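Local coordinates for HRDC domain-containing protein (Bifidobacterium adolescentis ATCC 15703, PDB 3CYM), which is uncharacterized but probably acts as a 3'-5' exonuclease of the ribonuclease D type that binds nucleic acid, at residues R231-R243 with I318-D332. Numbering follows the deposited sequence.
Sequences RQALAIVRALWTR and IIQDALALPPSEWPD
Ala239 and Ala235 let helix 231-243, in the HRDC region, pack closely on helix 318-323 and the loop after it: the axes approach to 8.7 Å with 139° between their N-to-C directions, nearer antiparallel than parallel. Ala239 CB lies 3.9 Å from Ala322 CB, and Ile236 reaches Ala322 and Leu323 and also touches Ala268 of helix 261-270. Gln232 can be followed atom by atom. Its CB sits over one face of Trp330, 3.8 Å from the six-membered ring centroid, a CH-pi contact. With CG anti to the backbone N (chi1 -165°) and the chain extended beyond it, CG and CD run on past Trp330 CZ2, and OE1 ends 3.3 Å from Leu323 CD2. The opposite indole face is covered by Pro327 CA, so the ring is sandwiched between helix and loop. Replacing Trp330 by an alanine is likely to open a gap between Gln232 and Pro327 and leave the Gln232 chain freer to turn. Beyond Trp330, Pro331 CD lies over the Arg238 guanidinium, 3.7 Å above its plane. Arg238 NH1 donates to Glu329 O at 3.0 Å (N-H...O 148°), the oxygen tilted from the guanidinium plane and NH1 above the carbonyl plane.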
loop_
_atom_site.group_PDB
_atom_site.type_symbol
_atom_site.label_atom_id
_atom_site.label_comp_id
_atom_site.label_asym_id
_atom_site.label_seq_id
_atom_site.Cartn_x
_atom_site.Cartn_y
_atom_site.Cartn_z
ATOM N N ARG A 231 1.732 -19.050 25.482
ATOM C CA ARG A 231 0.396 -18.537 25.169
ATOM C C ARG A 231 -0.071 -17.425 26.114
ATOM O O ARG A 231 -0.885 -16.591 25.718
ATOM C CB ARG A 231 -0.630 -19.673 25.095
ATOM C CG ARG A 231 -0.147 -20.861 24.260
ATOM C CD ARG A 231 -1.273 -21.676 23.630
ATOM N NE ARG A 231 -2.261 -22.130 24.605
ATOM C CZ ARG A 231 -3.574 -21.950 24.489
ATOM N NH1 ARG A 231 -4.078 -21.332 23.429
ATOM N NH2 ARG A 231 -4.388 -22.402 25.434
ATOM N N GLN A 232 0.448 -17.408 27.345
ATOM C CA GLN A 232 0.186 -16.302 28.277
ATOM C C GLN A 232 0.902 -15.023 27.840
ATOM O O GLN A 232 0.370 -13.928 28.000
ATOM C CB GLN A 232 0.561 -16.655 29.721
ATOM C CG GLN A 232 -0.038 -15.683 30.752
ATOM C CD GLN A 232 0.240 -16.058 32.193
ATOM O OE1 GLN A 232 -0.542 -15.721 33.083
ATOM N NE2 GLN A 232 1.350 -16.753 32.437
ATOM N N ALA A 233 2.103 -15.177 27.287
ATOM C CA ALA A 233 2.829 -14.062 26.682
ATOM C C ALA A 233 2.077 -13.550 25.465
ATOM O O ALA A 233 1.990 -12.349 25.243
ATOM C CB ALA A 233 4.231 -14.484 26.296
ATOM N N LEU A 234 1.512 -14.476 24.698
ATOM C CA LEU A 234 0.730 -14.131 23.521
ATOM C C LEU A 234 -0.547 -13.389 23.889
ATOM O O LEU A 234 -0.932 -12.463 23.189
ATOM C CB LEU A 234 0.449 -15.373 22.673
ATOM C CG LEU A 234 1.675 -15.925 21.930
ATOM C CD1 LEU A 234 1.385 -17.280 21.283
ATOM C CD2 LEU A 234 2.206 -14.931 20.894
ATOM N N ALA A 235 -1.158 -13.761 25.014
ATOM C CA ALA A 235 -2.297 -13.026 25.578
ATOM C C ALA A 235 -1.919 -11.598 25.984
ATOM O O ALA A 235 -2.727 -10.683 25.855
ATOM C CB ALA A 235 -2.869 -13.766 26.760
ATOM N N ILE A 236 -0.690 -11.421 26.466
ATOM C CA ILE A 236 -0.157 -10.104 26.816
ATOM C C ILE A 236 0.096 -9.258 25.555
ATOM O O ILE A 236 -0.322 -8.097 25.487
ATOM C CB ILE A 236 1.115 -10.230 27.729
ATOM C CG1 ILE A 236 0.705 -10.757 29.104
ATOM C CG2 ILE A 236 1.828 -8.895 27.884
ATOM C CD1 ILE A 236 1.809 -11.330 29.934
ATOM N N VAL A 237 0.760 -9.854 24.566
ATOM C CA VAL A 237 0.964 -9.223 23.259
ATOM C C VAL A 237 -0.372 -8.805 22.622
ATOM O O VAL A 237 -0.517 -7.668 22.182
ATOM C CB VAL A 237 1.756 -10.139 22.298
ATOM C CG1 VAL A 237 1.784 -9.556 20.894
ATOM C CG2 VAL A 237 3.177 -10.344 22.812
ATOM N N ARG A 238 -1.344 -9.713 22.605
ATOM C CA ARG A 238 -2.684 -9.412 22.111
ATOM C C ARG A 238 -3.310 -8.211 22.808
ATOM O O ARG A 238 -3.812 -7.307 22.143
ATOM C CB ARG A 238 -3.612 -10.620 22.266
ATOM C CG ARG A 238 -4.952 -10.440 21.578
ATOM C CD ARG A 238 -5.799 -11.695 21.632
ATOM N NE ARG A 238 -5.991 -12.189 22.998
ATOM C CZ ARG A 238 -6.790 -13.204 23.322
ATOM N NH1 ARG A 238 -6.896 -13.588 24.588
ATOM N NH2 ARG A 238 -7.491 -13.835 22.385
ATOM N N ALA A 239 -3.265 -8.210 24.141
ATOM C CA ALA A 239 -3.906 -7.174 24.955
ATOM C C ALA A 239 -3.231 -5.810 24.781
ATOM O O ALA A 239 -3.914 -4.790 24.660
ATOM C CB ALA A 239 -3.917 -7.591 26.419
ATOM N N LEU A 240 -1.898 -5.809 24.757
ATOM C CA LEU A 240 -1.101 -4.599 24.526
ATOM C C LEU A 240 -1.263 -4.010 23.128
ATOM O O LEU A 240 -1.441 -2.797 22.993
ATOM C CB LEU A 240 0.380 -4.861 24.805
ATOM C CG LEU A 240 0.827 -4.922 26.270
ATOM C CD1 LEU A 240 2.259 -5.360 26.294
ATOM C CD2 LEU A 240 0.682 -3.579 26.977
ATOM N N TRP A 241 -1.192 -4.859 22.098
ATOM C CA TRP A 241 -1.430 -4.437 20.720
ATOM C C TRP A 241 -2.788 -3.766 20.561
ATOM O O TRP A 241 -2.898 -2.744 19.873
ATOM C CB TRP A 241 -1.343 -5.615 19.737
ATOM C CG TRP A 241 -1.393 -5.178 18.291
ATOM C CD1 TRP A 241 -0.318 -4.945 17.467
ATOM C CD2 TRP A 241 -2.570 -4.908 17.498
ATOM N NE1 TRP A 241 -0.751 -4.548 16.226
ATOM C CE2 TRP A 241 -2.124 -4.516 16.213
ATOM C CE3 TRP A 241 -3.955 -4.964 17.750
ATOM C CZ2 TRP A 241 -3.015 -4.181 15.176
ATOM C CZ3 TRP A 241 -4.847 -4.618 16.723
ATOM C CH2 TRP A 241 -4.367 -4.235 15.452
ATOM N N THR A 242 -3.810 -4.369 21.168
ATOM C CA THR A 242 -5.191 -3.911 21.042
ATOM C C THR A 242 -5.382 -2.532 21.658
ATOM O O THR A 242 -5.927 -1.632 21.004
ATOM C CB THR A 242 -6.175 -4.914 21.683
ATOM O OG1 THR A 242 -6.006 -6.196 21.070
ATOM C CG2 THR A 242 -7.628 -4.458 21.515
ATOM N N ARG A 243 -4.934 -2.368 22.903
ATOM C CA ARG A 243 -5.065 -1.081 23.581
ATOM C C ARG A 243 -4.229 0.007 22.899
ATOM O O ARG A 243 -4.701 1.127 22.733
ATOM C CB ARG A 243 -4.754 -1.197 25.071
ATOM C CG ARG A 243 -5.036 0.073 25.884
ATOM C CD ARG A 243 -6.427 0.675 25.646
ATOM N NE ARG A 243 -6.642 1.849 26.496
ATOM C CZ ARG A 243 -7.525 2.822 26.274
ATOM N NH1 ARG A 243 -8.300 2.825 25.192
ATOM N NH2 ARG A 243 -7.611 3.824 27.139
ATOM N N ILE A 318 -3.274 -2.950 31.591
ATOM C CA ILE A 318 -3.540 -3.889 30.508
ATOM C C ILE A 318 -2.832 -5.225 30.772
ATOM O O ILE A 318 -3.425 -6.285 30.557
ATOM C CB ILE A 318 -3.164 -3.266 29.124
ATOM C CG1 ILE A 318 -4.086 -2.081 28.789
ATOM C CG2 ILE A 318 -3.187 -4.297 28.004
ATOM C CD1 ILE A 318 -5.588 -2.404 28.762
ATOM N N ILE A 319 -1.593 -5.158 31.269
ATOM C CA ILE A 319 -0.824 -6.362 31.592
ATOM C C ILE A 319 -1.528 -7.151 32.711
ATOM O O ILE A 319 -1.602 -8.389 32.645
ATOM C CB ILE A 319 0.664 -6.029 31.920
ATOM C CG1 ILE A 319 1.345 -5.372 30.713
ATOM C CG2 ILE A 319 1.449 -7.280 32.322
ATOM C CD1 ILE A 319 2.624 -4.601 31.056
ATOM N N GLN A 320 -2.072 -6.432 33.698
ATOM C CA GLN A 320 -2.890 -7.012 34.769
ATOM C C GLN A 320 -4.081 -7.802 34.233
ATOM O O GLN A 320 -4.296 -8.942 34.632
ATOM C CB GLN A 320 -3.413 -5.911 35.686
ATOM C CG GLN A 320 -2.847 -5.917 37.089
ATOM C CD GLN A 320 -3.853 -5.400 38.107
ATOM O OE1 GLN A 320 -4.636 -4.489 37.819
ATOM N NE2 GLN A 320 -3.845 -5.989 39.301
ATOM N N ASP A 321 -4.840 -7.175 33.334
ATOM C CA ASP A 321 -5.990 -7.789 32.660
ATOM C C ASP A 321 -5.617 -9.053 31.902
ATOM O O ASP A 321 -6.285 -10.079 32.028
ATOM C CB ASP A 321 -6.622 -6.798 31.681
ATOM C CG ASP A 321 -7.178 -5.572 32.366
ATOM O OD1 ASP A 321 -7.402 -5.621 33.599
ATOM O OD2 ASP A 321 -7.386 -4.552 31.670
ATOM N N ALA A 322 -4.540 -8.966 31.122
ATOM C CA ALA A 322 -4.028 -10.090 30.358
ATOM C C ALA A 322 -3.634 -11.272 31.254
ATOM O O ALA A 322 -3.886 -12.426 30.910
ATOM C CB ALA A 322 -2.853 -9.637 29.516
ATOM N N LEU A 323 -3.039 -10.968 32.407
ATOM C CA LEU A 323 -2.572 -11.978 33.352
ATOM C C LEU A 323 -3.713 -12.520 34.227
ATOM O O LEU A 323 -3.536 -13.504 34.949
ATOM C CB LEU A 323 -1.431 -11.416 34.231
ATOM C CG LEU A 323 -0.020 -11.259 33.635
ATOM C CD1 LEU A 323 0.874 -10.415 34.523
ATOM C CD2 LEU A 323 0.653 -12.608 33.369
ATOM N N ALA A 324 -4.875 -11.872 34.165
ATOM C CA ALA A 324 -6.062 -12.318 34.894
ATOM C C ALA A 324 -6.972 -13.188 34.016
ATOM O O ALA A 324 -8.014 -13.669 34.475
ATOM C CB ALA A 324 -6.830 -11.122 35.444
ATOM N N LEU A 325 -6.577 -13.378 32.757
ATOM C CA LEU A 325 -7.313 -14.218 31.814
ATOM C C LEU A 325 -7.240 -15.695 32.178
ATOM O O LEU A 325 -6.164 -16.184 32.533
ATOM C CB LEU A 325 -6.762 -14.057 30.393
ATOM C CG LEU A 325 -7.278 -12.937 29.501
ATOM C CD1 LEU A 325 -6.730 -13.169 28.107
ATOM C CD2 LEU A 325 -8.784 -12.926 29.475
ATOM N N PRO A 326 -8.381 -16.408 32.081
ATOM C CA PRO A 326 -8.378 -17.865 32.207
ATOM C C PRO A 326 -7.543 -18.459 31.071
ATOM O O PRO A 326 -7.649 -17.988 29.938
ATOM C CB PRO A 326 -9.855 -18.240 32.033
ATOM C CG PRO A 326 -10.620 -16.985 32.323
ATOM C CD PRO A 326 -9.738 -15.880 31.843
ATOM N N PRO A 327 -6.692 -19.455 31.379
ATOM C CA PRO A 327 -5.830 -20.128 30.398
ATOM C C PRO A 327 -6.552 -20.630 29.139
ATOM O O PRO A 327 -5.945 -20.713 28.075
ATOM C CB PRO A 327 -5.248 -21.298 31.194
ATOM C CG PRO A 327 -5.234 -20.808 32.585
ATOM C CD PRO A 327 -6.477 -19.988 32.736
ATOM N N SER A 328 -7.844 -20.920 29.267
ATOM C CA SER A 328 -8.669 -21.368 28.153
ATOM C C SER A 328 -9.072 -20.226 27.215
ATOM O O SER A 328 -9.809 -20.440 26.248
ATOM C CB SER A 328 -9.914 -22.083 28.690
ATOM O OG SER A 328 -10.740 -21.204 29.445
ATOM N N GLU A 329 -8.592 -19.018 27.502
ATOM C CA GLU A 329 -8.865 -17.862 26.647
ATOM C C GLU A 329 -7.623 -17.332 25.937
ATOM O O GLU A 329 -7.732 -16.465 25.069
ATOM C CB GLU A 329 -9.553 -16.746 27.430
ATOM C CG GLU A 329 -11.043 -16.966 27.613
ATOM C CD GLU A 329 -11.715 -15.812 28.322
ATOM O OE1 GLU A 329 -11.765 -14.703 27.747
ATOM O OE2 GLU A 329 -12.209 -16.022 29.449
ATOM N N TRP A 330 -6.456 -17.858 26.314
ATOM C CA TRP A 330 -5.204 -17.566 25.625
ATOM C C TRP A 330 -5.271 -18.067 24.188
ATOM O O TRP A 330 -5.792 -19.155 23.934
ATOM C CB TRP A 330 -4.011 -18.233 26.318
ATOM C CG TRP A 330 -3.814 -17.890 27.762
ATOM C CD1 TRP A 330 -4.306 -16.807 28.435
ATOM C CD2 TRP A 330 -3.025 -18.627 28.709
ATOM N NE1 TRP A 330 -3.898 -16.840 29.751
ATOM C CE2 TRP A 330 -3.104 -17.941 29.944
ATOM C CE3 TRP A 330 -2.266 -19.804 28.636
ATOM C CZ2 TRP A 330 -2.457 -18.397 31.100
ATOM C CZ3 TRP A 330 -1.617 -20.253 29.785
ATOM C CH2 TRP A 330 -1.717 -19.548 31.000
ATOM N N PRO A 331 -4.744 -17.277 23.240
ATOM C CA PRO A 331 -4.692 -17.683 21.841
ATOM C C PRO A 331 -3.596 -18.726 21.618
ATOM O O PRO A 331 -2.757 -18.921 22.497
ATOM C CB PRO A 331 -4.341 -16.378 21.128
ATOM C CG PRO A 331 -3.517 -15.650 22.120
ATOM C CD PRO A 331 -4.159 -15.938 23.439
ATOM N N ASP A 332 -3.616 -19.382 20.455
ATOM C CA ASP A 332 -2.676 -20.463 20.120
ATOM C C ASP A 332 -1.235 -19.970 19.934
ATOM O O ASP A 332 -0.635 -20.115 18.861
ATOM C CB ASP A 332 -3.148 -21.202 18.861
ATOM C CG ASP A 332 -4.596 -21.657 18.950
ATOM O OD1 ASP A 332 -4.919 -22.461 19.852
ATOM O OD2 ASP A 332 -5.406 -21.219 18.103
#